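PDB 3GMS: putative NADPH:quinone reductase from Bacillus thuringiensis, which probably reduces quinones with NADPH, although its true substrate and activity are not established. Local coordinates for residues P43-D48 and K324-L329; E69-V74 and F120-M125; K6-H11 and Y305-V310. One frame throughout, in Å; residues are numbered along the deposited sequence. Where two conformers were deposited one is given.

Contact 1. Residues P43-D48 and K324-L329; sequences PINPSD and KGKVFL
Phe328 turns its ring obliquely against Pro43: CD1 lies 3.6 Å from Pro43 CA and CE1 lies 3.9 Å from Pro43 CB, so the CD1-CE1 side of the ring carries the touch. The same ring also packs edge-to-face with Phe120 and touches Gln124. The amide of Asn45, the second flat group, is held at both ends. Its ND2 gives a hydrogen bond to Glu69 OE1, while OD1 accepts one from Lys326 NZ at 3.0 Å, the amine tilted 25° from the carbonyl plane. Two partners of opposite character thus fix the orientation of the amide about its last torsion. Lys326 gets there by folding rather than stretching: with chi2 at 68° and a second bend at chi3, its methylenes pass beside the Pro43 ring before the amine reaches the oxygen. In the fold, this is where the C-terminal strand 326-330 runs antiparallel to the end of strand 34-43, adding a late piece of chain to the sheet of the GroES-like domain. Pro43 and Phe328 form a non-hydrogen-bonded pair, CA to CA 4.3 Å, with diverging side chains. Next to it, Ile44 N donates to Val327 O at 2.9 Å, nearly straight at 168°. The return link is made by water, which accepts from Val327 N and donates to Ile44 O, each at 2.9 Å, so the strands are already parting here. On the apolar side, Ile44 and Leu329 lie aslant, Ile44 CD1 coming 3.8 Å from Leu329 CG. Helix 310-318 covers this side, with Ala313 and Val317 against Ile44. Beyond the pairing, the chain turns into the short, weakly bonded helix 46-49, where Asn45 N donates to Asp48 OD2 and Asp48 N donates to Asn45 O.

Contact 2. Residues E69-V74 and F120-M125; sequences EGVGIV and FTAAQM
Ala122, in the short helix 119-122, sets its CB 4.0 Å from Val71 CG2, packing the helix against the start of strand 71-77 in the sheet of the GroES-like domain. With chi1 at 63°, Val71 holds CG1 between its backbone N and carbonyl carbon and leaves CG2 anti to the N, which splits the two methyls between neighbouring alanines: Ala123 CB is 4.3 Å from Val71 CG1. Backbones come closest at this point, Ala123 CA lying 4.1 Å from Gly70 CA. Ala122 O reaches Glu69 through a water, which accepts from Gly70 N and donates to Glu69 OE2 (2.9 Å) and Ala122 O (3.0 Å), tying three groups together. Ala123 O, by contrast, comes close directly, 3.1 Å from Glu69 OE2, two acceptors side by side and not a hydrogen bond. Gln124 points away from the strand; its NE2 donates to both Phe120 O and Met299 O. Met125 N closes a type I turn onto Ala122 O, and its 3.3 Å approach to Glu69 OE2 has too poor an angle for a bond. The direct backbone donor to Glu69 OE2 is one residue further on, Tyr126 N.

Contact 3. Residues K6-H11 and Y305-V310; sequences KLIQFH and YELADV
Ile8 and Leu307 lie alongside one another with their side chains pointing opposite ways, Ile8 CG1 3.8 Å from Leu307 CD1. Val310 meets the same isoleucine also alongside and pointing the opposite way, its CG1 3.8 Å from Ile8 CD1. Ile8 CD1 therefore reaches between two partners, and it also approaches the backbone, lying 3.6 Å from Leu307 O. The torsions account for this arrangement. Ile8 CG1 is anti to the carbonyl carbon (chi1 -55°), which sends the longer branch to Leu307 and the end of Val310, while CG2 meets the same Val310 CG1 as CD1 does, from slightly farther off. Val310 holds CG1 between its backbone N and carbonyl carbon (chi1 62°), and this turns the methyl to the isoleucine. The nearest backbones, Ile8 CA and Leu307 CA, are 7.6 Å apart, and no hydrogen bond joins the segments directly, so this is side-chain packing and not strand pairing. One partner is strand 4-10 of the two-stranded antiparallel sheet with 20-26; the other is the bend where strand 301-306 passes through a 3-10 turn at 307-308 into helix 310-318. Towards the start of strand 4-10, Lys6 lays its chain, extended to CD and bent at chi3 (-56°), alongside the bend: CD is 4.4 Å from Leu307 CD2, and NZ is 4.3 Å from Ala308 CB. A water joins the two segments there, accepting from Lys6 NZ at 3.2 Å and from Ala308 N at 3.0 Å. On the other side of the strand, backbone hydrogen bonds tie Ile8 to Trp99 and Lys6 to Glu101.

In the fold
All three contacts reach one mixed sheet, that of the GroES-like domain with its C-terminal strands. Contacts 1 and 2 have centres about 12 Å apart and touch through Pro43 CG and Glu69 CG at 3.5 Å, while Phe328 CZ comes 3.6 Å from Gln124 NE2. Contacts 1 and 3, centres about 14 Å apart, share the parallel pairing of strands 326-330 and 301-306, where Tyr305 N lies 2.9 Å from Phe328 O; Leu329 also packs on Val310. Contacts 2 and 3 do not touch, their nearest atoms being about 7 Å apart. Contact 1 therefore stands between the other two. With no cofactor or substrate to measure from, their relation to the active site remains open.

Contact 1. Residues P43-D48 and K324-L329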
# COMPACT_ATOMS: atom_id res chain seq x y z
N PRO A 43 2.30 7.39 -7.47
CA PRO A 43 0.90 7.49 -7.07
C PRO A 43 0.81 8.42 -5.87
O PRO A 43 1.81 8.64 -5.16
CB PRO A 43 0.57 6.05 -6.66
CG PRO A 43 1.85 5.61 -5.91
CD PRO A 43 2.97 6.23 -6.83
N ILE A 44 -0.37 8.98 -5.65
CA ILE A 44 -0.69 9.59 -4.37
C ILE A 44 -1.50 8.56 -3.58
O ILE A 44 -2.69 8.36 -3.82
CB ILE A 44 -1.46 10.91 -4.54
CG1 ILE A 44 -0.53 11.92 -5.26
CG2 ILE A 44 -1.90 11.44 -3.12
CD1 ILE A 44 -1.20 13.26 -5.65
N ASN A 45 -0.83 7.86 -2.69
CA ASN A 45 -1.56 6.91 -1.86
C ASN A 45 -2.09 7.61 -0.60
O ASN A 45 -1.40 8.42 -0.02
CB ASN A 45 -0.64 5.76 -1.41
CG ASN A 45 -0.10 4.91 -2.59
OD1 ASN A 45 -0.80 4.67 -3.56
ND2 ASN A 45 1.14 4.41 -2.46
N PRO A 46 -3.32 7.25 -0.14
CA PRO A 46 -3.73 7.71 1.20
C PRO A 46 -2.66 7.52 2.28
O PRO A 46 -2.51 8.38 3.17
CB PRO A 46 -5.02 6.89 1.47
CG PRO A 46 -5.63 6.71 0.11
CD PRO A 46 -4.34 6.39 -0.75
N SER A 47 -1.85 6.46 2.20
CA SER A 47 -0.79 6.24 3.17
C SER A 47 0.42 7.20 3.03
O SER A 47 1.22 7.35 3.97
CB SER A 47 -0.28 4.78 3.12
OG SER A 47 0.16 4.48 1.81
N ASP A 48 0.54 7.87 1.90
CA ASP A 48 1.56 8.92 1.74
C ASP A 48 1.13 10.17 2.52
O ASP A 48 1.97 11.00 2.87
CB ASP A 48 1.72 9.37 0.28
CG ASP A 48 2.28 8.31 -0.61
OD1 ASP A 48 3.25 7.66 -0.20
OD2 ASP A 48 1.79 8.19 -1.76
N LYS A 324 -13.47 6.41 -9.03
CA LYS A 324 -12.56 5.27 -8.84
C LYS A 324 -11.22 5.50 -9.53
O LYS A 324 -11.16 6.19 -10.56
CB LYS A 324 -13.20 3.95 -9.33
N GLY A 325 -10.17 4.91 -8.96
CA GLY A 325 -8.85 4.94 -9.59
C GLY A 325 -7.81 5.74 -8.85
O GLY A 325 -8.12 6.51 -7.94
N LYS A 326 -6.56 5.56 -9.27
CA LYS A 326 -5.41 6.17 -8.65
C LYS A 326 -5.01 7.53 -9.27
O LYS A 326 -4.99 7.65 -10.49
CB LYS A 326 -4.26 5.17 -8.81
CG LYS A 326 -3.08 5.46 -7.92
CD LYS A 326 -3.41 5.22 -6.43
CE LYS A 326 -3.33 3.78 -6.04
NZ LYS A 326 -3.39 3.66 -4.57
N VAL A 327 -4.72 8.54 -8.44
CA VAL A 327 -4.23 9.80 -8.92
C VAL A 327 -2.70 9.75 -8.91
O VAL A 327 -2.12 9.21 -7.98
CB VAL A 327 -4.70 10.93 -7.98
CG1 VAL A 327 -4.16 12.31 -8.48
CG2 VAL A 327 -6.26 10.94 -7.92
N PHE A 328 -2.06 10.27 -9.93
CA PHE A 328 -0.59 10.26 -10.00
C PHE A 328 0.03 11.61 -10.19
O PHE A 328 -0.58 12.50 -10.81
CB PHE A 328 -0.14 9.38 -11.20
CG PHE A 328 -0.56 7.94 -11.11
CD1 PHE A 328 0.33 6.97 -10.61
CD2 PHE A 328 -1.81 7.52 -11.56
CE1 PHE A 328 -0.05 5.64 -10.53
CE2 PHE A 328 -2.22 6.17 -11.46
CZ PHE A 328 -1.32 5.23 -10.96
N LEU A 329 1.29 11.71 -9.73
CA LEU A 329 2.14 12.87 -9.96
C LEU A 329 3.15 12.50 -10.99
O LEU A 329 3.90 11.53 -10.81
CB LEU A 329 2.88 13.26 -8.67
CG LEU A 329 1.99 13.80 -7.55
CD1 LEU A 329 2.70 13.84 -6.19
CD2 LEU A 329 1.29 15.19 -7.88
O HOH W 1 -4.95 8.20 -5.57

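Contact 2. Residues E69-V74 and F120-M125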
# COMPACT_ATOMS: atom_id res chain seq x y z
N GLU A 69 6.45 5.56 -2.95
CA GLU A 69 6.69 4.73 -4.15
C GLU A 69 6.64 5.50 -5.48
O GLU A 69 6.35 6.70 -5.52
CB GLU A 69 5.81 3.47 -4.15
CG GLU A 69 4.37 3.71 -4.43
CD GLU A 69 3.57 2.41 -4.53
OE1 GLU A 69 2.50 2.39 -3.93
OE2 GLU A 69 3.96 1.42 -5.22
N GLY A 70 6.94 4.78 -6.55
CA GLY A 70 6.97 5.35 -7.90
C GLY A 70 8.10 4.73 -8.72
O GLY A 70 8.90 3.95 -8.20
N VAL A 71 8.16 5.12 -9.99
CA VAL A 71 9.11 4.53 -10.92
C VAL A 71 9.90 5.66 -11.58
O VAL A 71 9.37 6.76 -11.76
CB VAL A 71 8.35 3.72 -11.98
CG1 VAL A 71 7.44 4.64 -12.81
CG2 VAL A 71 9.30 2.93 -12.88
N GLY A 72 11.15 5.39 -11.93
CA GLY A 72 11.97 6.38 -12.64
C GLY A 72 13.12 5.70 -13.38
O GLY A 72 13.18 4.46 -13.44
N ILE A 73 14.01 6.53 -13.93
CA ILE A 73 15.17 6.06 -14.73
C ILE A 73 16.45 6.39 -14.00
O ILE A 73 16.64 7.52 -13.59
CB ILE A 73 15.22 6.80 -16.11
CG1 ILE A 73 13.94 6.56 -16.88
CG2 ILE A 73 16.50 6.39 -16.91
CD1 ILE A 73 13.72 5.11 -17.18
N VAL A 74 17.33 5.40 -13.84
CA VAL A 74 18.59 5.62 -13.19
C VAL A 74 19.42 6.52 -14.07
O VAL A 74 19.59 6.21 -15.26
CB VAL A 74 19.37 4.30 -13.00
CG1 VAL A 74 20.75 4.53 -12.35
CG2 VAL A 74 18.58 3.28 -12.19
N PHE A 120 2.68 3.28 -15.07
CA PHE A 120 1.61 3.47 -14.08
C PHE A 120 1.32 2.22 -13.26
O PHE A 120 1.05 2.26 -12.05
CB PHE A 120 0.36 4.05 -14.74
CG PHE A 120 0.58 5.43 -15.24
CD1 PHE A 120 0.25 6.54 -14.43
CD2 PHE A 120 1.14 5.64 -16.52
CE1 PHE A 120 0.47 7.86 -14.90
CE2 PHE A 120 1.35 6.95 -17.00
CZ PHE A 120 1.01 8.07 -16.18
N THR A 121 1.48 1.07 -13.91
CA THR A 121 1.42 -0.20 -13.21
C THR A 121 2.63 -0.30 -12.28
O THR A 121 2.49 -0.64 -11.10
CB THR A 121 1.37 -1.35 -14.25
OG1 THR A 121 0.17 -1.20 -15.00
CG2 THR A 121 1.36 -2.71 -13.53
N ALA A 122 3.84 -0.03 -12.80
CA ALA A 122 5.04 -0.09 -11.98
C ALA A 122 4.98 0.83 -10.76
O ALA A 122 5.41 0.47 -9.65
CB ALA A 122 6.29 0.27 -12.85
N ALA A 123 4.39 1.99 -10.95
CA ALA A 123 4.31 2.97 -9.90
C ALA A 123 3.41 2.53 -8.72
O ALA A 123 3.31 3.24 -7.69
CB ALA A 123 3.81 4.31 -10.50
N GLN A 124 2.70 1.41 -8.89
CA GLN A 124 1.77 0.89 -7.89
C GLN A 124 2.22 -0.44 -7.30
O GLN A 124 1.47 -1.09 -6.52
CB GLN A 124 0.36 0.74 -8.48
CG GLN A 124 -0.31 2.04 -8.90
CD GLN A 124 -1.64 1.72 -9.53
OE1 GLN A 124 -2.60 1.42 -8.83
NE2 GLN A 124 -1.69 1.67 -10.85
N MET A 125 3.47 -0.83 -7.61
CA MET A 125 3.95 -2.19 -7.31
C MET A 125 4.28 -2.46 -5.83
O MET A 125 4.31 -3.62 -5.41
CB MET A 125 5.17 -2.52 -8.18
CG MET A 125 5.69 -4.00 -8.17
SD MET A 125 4.64 -5.16 -9.14
CE MET A 125 4.79 -4.44 -10.73
O HOH W 2 0.98 0.24 -4.10
O HOH W 3 6.18 1.75 -7.03

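Contact 3. Residues K6-H11 and Y305-V310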
# COMPACT_ATOMS: atom_id res chain seq x y z
N LYS A 6 13.73 19.74 -8.46
CA LYS A 6 12.51 20.19 -7.85
C LYS A 6 12.09 19.17 -6.79
O LYS A 6 12.39 17.97 -6.92
CB LYS A 6 11.42 20.31 -8.92
CG LYS A 6 10.17 21.01 -8.43
CD LYS A 6 9.09 21.04 -9.52
CE LYS A 6 9.60 21.69 -10.81
NZ LYS A 6 8.46 22.31 -11.54
N LEU A 7 11.36 19.61 -5.77
CA LEU A 7 10.90 18.69 -4.72
C LEU A 7 9.67 19.24 -4.06
O LEU A 7 9.50 20.46 -4.02
CB LEU A 7 11.95 18.50 -3.63
CG LEU A 7 12.32 19.67 -2.71
CD1 LEU A 7 12.66 19.20 -1.28
CD2 LEU A 7 13.51 20.38 -3.30
N ILE A 8 8.82 18.35 -3.56
CA ILE A 8 7.72 18.75 -2.69
C ILE A 8 8.16 18.47 -1.25
O ILE A 8 8.63 17.37 -0.95
CB ILE A 8 6.42 17.94 -2.98
CG1 ILE A 8 6.03 18.04 -4.46
CG2 ILE A 8 5.31 18.39 -2.07
CD1 ILE A 8 5.90 19.46 -4.99
N GLN A 9 7.99 19.45 -0.36
CA GLN A 9 8.44 19.39 1.01
C GLN A 9 7.38 20.00 1.92
O GLN A 9 6.62 20.87 1.47
CB GLN A 9 9.73 20.23 1.11
CG GLN A 9 10.46 20.13 2.36
CD GLN A 9 11.96 20.18 2.16
OE1 GLN A 9 12.64 19.18 2.33
NE2 GLN A 9 12.49 21.35 1.82
N PHE A 10 7.30 19.54 3.17
CA PHE A 10 6.56 20.24 4.23
C PHE A 10 7.49 20.45 5.41
O PHE A 10 8.30 19.58 5.73
CB PHE A 10 5.29 19.51 4.69
CG PHE A 10 5.51 18.06 5.10
CD1 PHE A 10 5.49 17.70 6.44
CD2 PHE A 10 5.67 17.06 4.13
CE1 PHE A 10 5.69 16.36 6.83
CE2 PHE A 10 5.87 15.73 4.50
CZ PHE A 10 5.86 15.37 5.85
N HIS A 11 7.35 21.61 6.03
CA HIS A 11 8.23 22.02 7.13
C HIS A 11 7.53 21.89 8.47
O HIS A 11 8.18 21.91 9.51
CB HIS A 11 8.72 23.46 6.92
CG HIS A 11 9.53 23.64 5.68
ND1 HIS A 11 10.91 23.70 5.68
CD2 HIS A 11 9.15 23.76 4.38
CE1 HIS A 11 11.34 23.85 4.45
NE2 HIS A 11 10.30 23.90 3.64
N TYR A 305 -1.18 14.64 -12.69
CA TYR A 305 -0.84 16.02 -12.39
C TYR A 305 0.65 16.12 -12.38
O TYR A 305 1.36 15.18 -11.93
CB TYR A 305 -1.33 16.39 -10.98
CG TYR A 305 -2.84 16.49 -10.92
CD1 TYR A 305 -3.45 17.72 -11.12
CD2 TYR A 305 -3.64 15.36 -10.66
CE1 TYR A 305 -4.82 17.84 -11.07
CE2 TYR A 305 -5.05 15.48 -10.64
CZ TYR A 305 -5.61 16.74 -10.83
OH TYR A 305 -6.97 16.96 -10.80
N GLU A 306 1.15 17.25 -12.84
CA GLU A 306 2.56 17.53 -12.71
C GLU A 306 2.90 17.78 -11.25
O GLU A 306 2.08 18.29 -10.47
CB GLU A 306 2.93 18.72 -13.58
CG GLU A 306 2.63 18.46 -15.05
CD GLU A 306 3.69 17.61 -15.69
OE1 GLU A 306 4.86 17.70 -15.26
OE2 GLU A 306 3.36 16.86 -16.63
N LEU A 307 4.13 17.44 -10.88
CA LEU A 307 4.61 17.65 -9.52
C LEU A 307 4.22 19.04 -8.93
O LEU A 307 3.72 19.09 -7.80
CB LEU A 307 6.12 17.37 -9.48
CG LEU A 307 6.80 17.00 -8.17
CD1 LEU A 307 6.22 15.74 -7.53
CD2 LEU A 307 8.30 16.88 -8.46
N ALA A 308 4.33 20.13 -9.72
CA ALA A 308 3.98 21.49 -9.25
C ALA A 308 2.54 21.64 -8.81
O ALA A 308 2.23 22.52 -7.99
CB ALA A 308 4.30 22.57 -10.30
N ASP A 309 1.66 20.80 -9.35
CA ASP A 309 0.25 20.86 -9.06
C ASP A 309 -0.18 19.88 -7.98
O ASP A 309 -1.32 19.44 -7.93
CB ASP A 309 -0.54 20.56 -10.34
CG ASP A 309 -0.43 21.66 -11.34
OD1 ASP A 309 -0.73 22.80 -10.96
OD2 ASP A 309 -0.03 21.39 -12.51
N VAL A 310 0.74 19.56 -7.08
CA VAL A 310 0.44 18.57 -6.01
C VAL A 310 -0.75 18.96 -5.15
O VAL A 310 -1.60 18.12 -4.80
CB VAL A 310 1.71 18.31 -5.14
CG1 VAL A 310 2.15 19.61 -4.45
CG2 VAL A 310 1.47 17.19 -4.12
O HOH W 4 6.10 20.22 -12.10